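Putative cytoplasmic protein (Salmonella typhimurium, PDB 2GK3) is of unknown function but assembles into hexamers and belongs to the family of glutamine amidotransferase-like proteins. Local coordinates at residues I22-S27 with S35-E40; V80-D85 with L122-Y127. All coordinates share one frame; numbering follows the deposited sequence.

Interaction 1: I22-S27 with S35-E40; sequences IHMIHS and SSKYEE
A beta hairpin built from strands 12-28 and 31-40 brings I22, H23 and selenomethionine M24 against K37, S36 and S35. The axes of segments 22-27 and 35-40 run antiparallel and come within 4.8 Å, and two hydrogen-bonded pairs flank one non-hydrogen-bonded pair. I22 and K37 exchange both backbone bonds (I22 N to K37 O 2.7 Å), and M24 and S35 do the same (M24 N to S35 O 2.8 Å).

At the middle pair, the H23 imidazole hands its ND1-H to S36 OG at 3.0 Å. The hydroxyl lies in the ring plane and the bond is nearly straight (170°), which fixes the tilt of the ring; S36 OG also bonds S27 of the fourth subunit. On the other face, H26, two residues on from M24, turns its ring back so that NE2 meets S35 OG at 2.8 Å, near the ring plane. S35 OG is held a second time by Y99 of the third subunit.

The hairpin is also an assembly element: residues 22-27 pair antiparallel with a strand of the second subunit, so the sheet continues across that interface. Beside S35, the extended M24 chain carries its methyl CE across the K37 side chain, 3.8 Å from CD. I22 has CG1 beside its backbone N (chi1 -56°), and from there CD1 comes within 3.4 Å of E39 OE2, whose hydrogen bond is to W20 NE1.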
ATOM      1  N   ILE E  22      -0.073   9.371  -7.034  1.00 33.78           N
ATOM      2  CA  ILE E  22      -0.347   9.051  -5.626  1.00 33.60           C
ATOM      3  C   ILE E  22      -1.416   7.985  -5.547  1.00 33.08           C
ATOM      4  O   ILE E  22      -2.465   8.096  -6.175  1.00 33.40           O
ATOM      5  CB  ILE E  22      -0.777  10.263  -4.737  1.00 34.12           C
ATOM      6  CG1 ILE E  22       0.256  11.395  -4.762  1.00 34.87           C
ATOM      7  CG2 ILE E  22      -0.982   9.824  -3.293  1.00 33.48           C
ATOM      8  CD1 ILE E  22      -0.133  12.514  -5.685  1.00 37.93           C
ATOM      9  N   HIS E  23      -1.128   6.943  -4.775  1.00 32.66           N
ATOM     10  CA  HIS E  23      -2.167   6.083  -4.275  1.00 31.45           C
ATOM     11  C   HIS E  23      -2.487   6.529  -2.848  1.00 30.94           C
ATOM     12  O   HIS E  23      -1.609   6.543  -2.006  1.00 31.35           O
ATOM     13  CB  HIS E  23      -1.717   4.635  -4.323  1.00 30.87           C
ATOM     14  CG  HIS E  23      -2.787   3.669  -3.931  1.00 30.72           C
ATOM     15  ND1 HIS E  23      -3.982   3.570  -4.614  1.00 30.15           N
ATOM     16  CD2 HIS E  23      -2.854   2.778  -2.912  1.00 29.48           C
ATOM     17  CE1 HIS E  23      -4.738   2.655  -4.033  1.00 30.78           C
ATOM     18  NE2 HIS E  23      -4.077   2.157  -3.000  1.00 31.83           N
HETATM   19  N   MSE E  24      -3.731   6.932  -2.585  1.00 30.53           N
HETATM   20  CA  MSE E  24      -4.144   7.312  -1.211  1.00 29.34           C
HETATM   21  C   MSE E  24      -5.039   6.290  -0.592  1.00 29.24           C
HETATM   22  O   MSE E  24      -6.122   6.028  -1.107  1.00 30.09           O
HETATM   23  CB  MSE E  24      -4.967   8.580  -1.184  1.00 29.37           C
HETATM   24  CG  MSE E  24      -4.370   9.757  -1.802  1.00 28.36           C
HETATM   25 SE   MSE E  24      -5.353  11.280  -1.187  0.40 27.24          SE
HETATM   26  CE  MSE E  24      -4.638  12.301  -2.619  1.00 27.93           C
ATOM     27  N   ILE E  25      -4.620   5.779   0.546  1.00 28.84           N
ATOM     28  CA  ILE E  25      -5.395   4.849   1.310  1.00 28.78           C
ATOM     29  C   ILE E  25      -6.033   5.645   2.457  1.00 29.68           C
ATOM     30  O   ILE E  25      -5.321   6.160   3.334  1.00 29.43           O
ATOM     31  CB  ILE E  25      -4.497   3.704   1.850  1.00 28.70           C
ATOM     32  CG1 ILE E  25      -3.837   2.918   0.679  1.00 28.62           C
ATOM     33  CG2 ILE E  25      -5.275   2.802   2.803  1.00 26.98           C
ATOM     34  CD1 ILE E  25      -2.660   1.988   1.090  1.00 28.30           C
ATOM     35  N   HIS E  26      -7.366   5.756   2.438  1.00 29.71           N
ATOM     36  CA  HIS E  26      -8.102   6.524   3.454  1.00 30.58           C
ATOM     37  C   HIS E  26      -8.673   5.567   4.475  1.00 30.50           C
ATOM     38  O   HIS E  26      -9.702   4.966   4.210  1.00 30.97           O
ATOM     39  CB  HIS E  26      -9.285   7.307   2.856  1.00 30.21           C
ATOM     40  CG  HIS E  26      -8.957   8.147   1.658  1.00 30.84           C
ATOM     41  ND1 HIS E  26      -8.996   9.528   1.682  1.00 31.27           N
ATOM     42  CD2 HIS E  26      -8.671   7.803   0.380  1.00 30.65           C
ATOM     43  CE1 HIS E  26      -8.725   9.995   0.477  1.00 30.04           C
ATOM     44  NE2 HIS E  26      -8.517   8.970  -0.329  1.00 29.61           N
ATOM     45  N   SER E  27      -8.028   5.432   5.627  1.00 30.87           N
ATOM     46  CA  SER E  27      -8.514   4.520   6.671  1.00 32.14           C
ATOM     47  C   SER E  27      -9.546   5.171   7.599  1.00 32.28           C
ATOM     48  O   SER E  27      -9.254   6.168   8.264  1.00 32.56           O
ATOM     49  CB  SER E  27      -7.348   3.954   7.493  1.00 32.27           C
ATOM     50  OG  SER E  27      -6.523   3.092   6.728  1.00 32.82           O
ATOM     51  N   SER E  35      -8.184   6.342  -3.207  1.00 30.96           N
ATOM     52  CA  SER E  35      -8.340   7.188  -4.380  1.00 30.98           C
ATOM     53  C   SER E  35      -6.954   7.364  -4.996  1.00 31.20           C
ATOM     54  O   SER E  35      -5.946   7.398  -4.274  1.00 31.11           O
ATOM     55  CB  SER E  35      -8.993   8.536  -4.043  1.00 30.92           C
ATOM     56  OG  SER E  35      -8.230   9.295  -3.114  1.00 31.66           O
ATOM     57  N   SER E  36      -6.893   7.428  -6.324  1.00 30.76           N
ATOM     58  CA  SER E  36      -5.602   7.489  -6.983  1.00 30.91           C
ATOM     59  C   SER E  36      -5.534   8.728  -7.823  1.00 31.64           C
ATOM     60  O   SER E  36      -6.487   9.077  -8.496  1.00 30.38           O
ATOM     61  CB  SER E  36      -5.291   6.223  -7.796  1.00 30.22           C
ATOM     62  OG  SER E  36      -5.050   5.141  -6.918  1.00 30.41           O
ATOM     63  N   LYS E  37      -4.369   9.368  -7.782  1.00 33.03           N
ATOM     64  CA  LYS E  37      -4.252  10.746  -8.198  1.00 34.71           C
ATOM     65  C   LYS E  37      -2.949  10.961  -8.988  1.00 34.91           C
ATOM     66  O   LYS E  37      -1.847  10.877  -8.422  1.00 35.36           O
ATOM     67  CB  LYS E  37      -4.305  11.651  -6.943  1.00 33.89           C
ATOM     68  CG  LYS E  37      -4.448  13.125  -7.260  1.00 35.42           C
ATOM     69  CD  LYS E  37      -4.367  14.011  -6.003  1.00 35.44           C
ATOM     70  CE  LYS E  37      -4.709  15.441  -6.400  1.00 37.09           C
ATOM     71  NZ  LYS E  37      -4.385  16.413  -5.320  1.00 41.47           N
ATOM     72  N   TYR E  38      -3.086  11.207 -10.291  1.00 35.16           N
ATOM     73  CA  TYR E  38      -1.988  11.747 -11.096  1.00 35.34           C
ATOM     74  C   TYR E  38      -1.885  13.291 -10.981  1.00 36.05           C
ATOM     75  O   TYR E  38      -2.902  13.985 -10.911  1.00 35.97           O
ATOM     76  CB  TYR E  38      -2.147  11.316 -12.550  1.00 34.43           C
ATOM     77  CG  TYR E  38      -1.026  11.768 -13.447  1.00 32.91           C
ATOM     78  CD1 TYR E  38       0.260  11.227 -13.317  1.00 33.10           C
ATOM     79  CD2 TYR E  38      -1.242  12.720 -14.436  1.00 30.66           C
ATOM     80  CE1 TYR E  38       1.309  11.633 -14.143  1.00 32.27           C
ATOM     81  CE2 TYR E  38      -0.197  13.143 -15.274  1.00 31.89           C
ATOM     82  CZ  TYR E  38       1.074  12.599 -15.115  1.00 32.64           C
ATOM     83  OH  TYR E  38       2.111  12.997 -15.926  1.00 32.21           O
ATOM     84  N   GLU E  39      -0.658  13.816 -10.933  1.00 36.76           N
ATOM     85  CA  GLU E  39      -0.413  15.263 -11.000  1.00 37.74           C
ATOM     86  C   GLU E  39       0.889  15.497 -11.717  1.00 37.25           C
ATOM     87  O   GLU E  39       1.769  14.630 -11.745  1.00 37.38           O
ATOM     88  CB  GLU E  39      -0.323  15.948  -9.619  1.00 37.70           C
ATOM     89  CG  GLU E  39      -1.279  15.459  -8.526  1.00 40.12           C
ATOM     90  CD  GLU E  39      -1.185  16.299  -7.258  1.00 41.10           C
ATOM     91  OE1 GLU E  39      -1.745  17.416  -7.266  1.00 46.44           O
ATOM     92  OE2 GLU E  39      -0.558  15.857  -6.255  1.00 44.27           O
ATOM     93  N   GLU E  40       1.004  16.677 -12.316  1.00 37.04           N
ATOM     94  CA  GLU E  40       2.261  17.155 -12.852  1.00 36.44           C
ATOM     95  C   GLU E  40       2.651  18.400 -12.079  1.00 36.34           C
ATOM     96  O   GLU E  40       1.802  19.236 -11.786  1.00 36.06           O
ATOM     97  CB  GLU E  40       2.131  17.415 -14.336  1.00 36.11           C
ATOM     98  CG  GLU E  40       1.969  16.117 -15.077  1.00 37.56           C
ATOM     99  CD  GLU E  40       1.851  16.272 -16.568  1.00 38.04           C
ATOM    100  OE1 GLU E  40       1.957  15.240 -17.252  1.00 37.98           O
ATOM    101  OE2 GLU E  40       1.666  17.408 -17.054  1.00 39.72           O
TER

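Interaction 2: V80-D85 with L122-Y127; sequences VIVISD and LMIGGY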
ATOM      1  N   VAL E  80      19.743  21.615 -24.105  1.00 34.90           N
ATOM      2  CA  VAL E  80      19.807  21.306 -22.682  1.00 34.28           C
ATOM      3  C   VAL E  80      18.857  20.142 -22.316  1.00 34.34           C
ATOM      4  O   VAL E  80      17.792  19.983 -22.921  1.00 34.84           O
ATOM      5  CB  VAL E  80      19.444  22.545 -21.787  1.00 34.29           C
ATOM      6  CG1 VAL E  80      19.736  22.255 -20.307  1.00 31.44           C
ATOM      7  CG2 VAL E  80      20.177  23.789 -22.258  1.00 33.43           C
ATOM      8  N   ILE E  81      19.262  19.328 -21.335  1.00 33.71           N
ATOM      9  CA  ILE E  81      18.360  18.400 -20.656  1.00 31.91           C
ATOM     10  C   ILE E  81      18.174  18.865 -19.212  1.00 31.75           C
ATOM     11  O   ILE E  81      19.147  19.162 -18.516  1.00 31.29           O
ATOM     12  CB  ILE E  81      18.865  16.948 -20.728  1.00 32.04           C
ATOM     13  CG1 ILE E  81      18.795  16.441 -22.184  1.00 32.34           C
ATOM     14  CG2 ILE E  81      18.067  16.022 -19.765  1.00 30.31           C
ATOM     15  CD1 ILE E  81      19.560  15.147 -22.467  1.00 31.65           C
ATOM     16  N   VAL E  82      16.916  18.949 -18.776  1.00 31.69           N
ATOM     17  CA  VAL E  82      16.579  19.255 -17.388  1.00 31.47           C
ATOM     18  C   VAL E  82      16.010  18.038 -16.677  1.00 31.65           C
ATOM     19  O   VAL E  82      15.089  17.396 -17.169  1.00 31.85           O
ATOM     20  CB  VAL E  82      15.622  20.450 -17.275  1.00 31.78           C
ATOM     21  CG1 VAL E  82      15.418  20.836 -15.827  1.00 31.20           C
ATOM     22  CG2 VAL E  82      16.185  21.651 -18.035  1.00 32.12           C
ATOM     23  N   ILE E  83      16.592  17.696 -15.524  1.00 31.31           N
ATOM     24  CA  ILE E  83      16.101  16.610 -14.683  1.00 29.80           C
ATOM     25  C   ILE E  83      15.578  17.213 -13.378  1.00 30.09           C
ATOM     26  O   ILE E  83      16.294  17.938 -12.686  1.00 29.83           O
ATOM     27  CB  ILE E  83      17.215  15.573 -14.370  1.00 30.32           C
ATOM     28  CG1 ILE E  83      17.809  14.996 -15.662  1.00 29.74           C
ATOM     29  CG2 ILE E  83      16.703  14.477 -13.412  1.00 27.99           C
ATOM     30  CD1 ILE E  83      19.110  14.165 -15.459  1.00 29.40           C
ATOM     31  N   SER E  84      14.330  16.912 -13.040  1.00 29.93           N
ATOM     32  CA  SER E  84      13.717  17.475 -11.858  1.00 29.80           C
ATOM     33  C   SER E  84      12.750  16.486 -11.200  1.00 29.78           C
ATOM     34  O   SER E  84      11.836  15.970 -11.844  1.00 29.91           O
ATOM     35  CB  SER E  84      13.031  18.806 -12.199  1.00 29.50           C
ATOM     36  OG  SER E  84      12.552  19.433 -11.017  1.00 30.14           O
ATOM     37  N   ASP E  85      12.966  16.232  -9.907  1.00 29.99           N
ATOM     38  CA  ASP E  85      12.127  15.306  -9.122  1.00 29.56           C
ATOM     39  C   ASP E  85      11.893  13.964  -9.816  1.00 28.87           C
ATOM     40  O   ASP E  85      10.781  13.434  -9.820  1.00 28.88           O
ATOM     41  CB  ASP E  85      10.788  15.961  -8.715  1.00 30.21           C
ATOM     42  CG  ASP E  85      10.659  16.174  -7.209  1.00 30.47           C
ATOM     43  OD1 ASP E  85      11.376  15.508  -6.445  1.00 32.21           O
ATOM     44  OD2 ASP E  85       9.810  16.989  -6.782  1.00 34.26           O
ATOM     45  N   LEU E 122      20.821  20.499 -16.633  1.00 27.93           N
ATOM     46  CA  LEU E 122      20.408  21.172 -15.417  1.00 27.58           C
ATOM     47  C   LEU E 122      19.653  20.173 -14.540  1.00 27.08           C
ATOM     48  O   LEU E 122      18.747  19.488 -15.014  1.00 26.65           O
ATOM     49  CB  LEU E 122      19.542  22.410 -15.716  1.00 27.81           C
ATOM     50  CG  LEU E 122      18.666  22.953 -14.559  1.00 29.36           C
ATOM     51  CD1 LEU E 122      19.486  23.626 -13.410  1.00 27.05           C
ATOM     52  CD2 LEU E 122      17.568  23.895 -15.087  1.00 27.10           C
HETATM   53  N   MSE E 123      20.076  20.057 -13.281  1.00 26.72           N
HETATM   54  CA  MSE E 123      19.308  19.334 -12.284  1.00 25.52           C
HETATM   55  C   MSE E 123      18.661  20.342 -11.338  1.00 26.43           C
HETATM   56  O   MSE E 123      19.316  21.288 -10.884  1.00 26.05           O
HETATM   57  CB  MSE E 123      20.168  18.329 -11.502  1.00 25.58           C
HETATM   58  CG  MSE E 123      19.342  17.488 -10.464  1.00 24.22           C
HETATM   59 SE   MSE E 123      20.218  15.892  -9.820  0.50 22.44          SE
HETATM   60  CE  MSE E 123      19.949  14.687 -11.343  1.00 23.17           C
ATOM     61  N   ILE E 124      17.375  20.124 -11.048  1.00 26.89           N
ATOM     62  CA  ILE E 124      16.621  20.963 -10.121  1.00 27.19           C
ATOM     63  C   ILE E 124      16.336  20.145  -8.872  1.00 28.25           C
ATOM     64  O   ILE E 124      15.943  18.976  -8.964  1.00 28.39           O
ATOM     65  CB  ILE E 124      15.303  21.472 -10.763  1.00 27.46           C
ATOM     66  CG1 ILE E 124      15.610  22.368 -11.972  1.00 25.67           C
ATOM     67  CG2 ILE E 124      14.398  22.175  -9.709  1.00 26.33           C
ATOM     68  CD1 ILE E 124      14.352  22.832 -12.771  1.00 27.08           C
ATOM     69  N   GLY E 125      16.546  20.757  -7.704  1.00 29.06           N
ATOM     70  CA  GLY E 125      16.398  20.059  -6.428  1.00 29.39           C
ATOM     71  C   GLY E 125      14.999  19.631  -6.039  1.00 29.85           C
ATOM     72  O   GLY E 125      14.003  20.151  -6.554  1.00 30.48           O
ATOM     73  N   GLY E 126      14.927  18.688  -5.104  1.00 29.65           N
ATOM     74  CA  GLY E 126      13.657  18.124  -4.646  1.00 28.83           C
ATOM     75  C   GLY E 126      13.835  16.786  -3.942  1.00 28.62           C
ATOM     76  O   GLY E 126      14.965  16.338  -3.731  1.00 28.69           O
ATOM     77  N   TYR E 127      12.716  16.146  -3.578  1.00 28.77           N
ATOM     78  CA  TYR E 127      12.731  14.901  -2.822  1.00 28.27           C
ATOM     79  C   TYR E 127      13.294  13.755  -3.665  1.00 28.47           C
ATOM     80  O   TYR E 127      13.911  12.849  -3.112  1.00 28.05           O
ATOM     81  CB  TYR E 127      11.334  14.562  -2.293  1.00 29.21           C
ATOM     82  CG  TYR E 127      10.888  15.318  -1.023  1.00 28.99           C
ATOM     83  CD1 TYR E 127      11.500  16.516  -0.629  1.00 29.66           C
ATOM     84  CD2 TYR E 127       9.849  14.828  -0.238  1.00 27.74           C
ATOM     85  CE1 TYR E 127      11.085  17.211   0.516  1.00 30.97           C
ATOM     86  CE2 TYR E 127       9.428  15.500   0.904  1.00 29.92           C
ATOM     87  CZ  TYR E 127      10.049  16.697   1.277  1.00 30.65           C
ATOM     88  OH  TYR E 127       9.637  17.361   2.417  1.00 31.30           O
TER
HETATM   89  O   HOH W   1      12.175  18.979  -8.350  1.00 37.73           O
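The axes of segments 80-84 and 122-124 run parallel, 4.7 Å apart at closest approach and 18° off alignment, and the backbones are joined by L122 N to I81 O (2.9 Å), I83 N to L122 O (2.8 Å) and I124 N to I83 O. On one face V82 and L122 stand side by side. V82 CG1 sits beside its carbonyl carbon (chi1 -174°), where it touches both L122 CD2 and, at 3.8 Å, I124 CD1; helix 242-253 packs over this face through L250 and W246. On the other face the chain of selenomethionine M123 bends at its third torsion (-78°) and brings its methyl CE to 3.9 Å from I83 CG2, while Y139 packs against both residues.

S84 OG lies 3.4 Å from I124 CB and is hydrogen-bonded to E18 and, at 2.7 Å, to a water that also bonds G125 O, linking the two segments. D85, in a left-handed conformation, directs OD1 toward the loop at G126 and Y127, where it accepts from the N-H of L128; OD2 makes a weak hydrogen bond to a glycerol, probably from the crystallisation liquor. Beyond it the Y127 ring meets R158 in a cation-pi contact. Parallel central strands running at their carboxy ends into loops recall the class I glutamine amidotransferase-like fold, consistent with the clan to which the sequence is assigned.

In the fold
The two contacts follow one another along the chain: the hairpin of interaction 1 is complete before strand 80-84 of interaction 2 begins. Their centres are 24 Å apart and their nearest atoms about 9 Å, without touching. Strand 12-28 connects them, since its earlier part pairs with strand 80-84, and its later part runs out of the body of the subunit to form the hairpin with strand 31-40. Interaction 2 lies at the centre of the chain, in the amidotransferase-like core, and interaction 1 far out among neighbouring subunits. Through Y127, which meets F33 of the second subunit, the core end also comes up against a neighbouring hairpin in the hexamer.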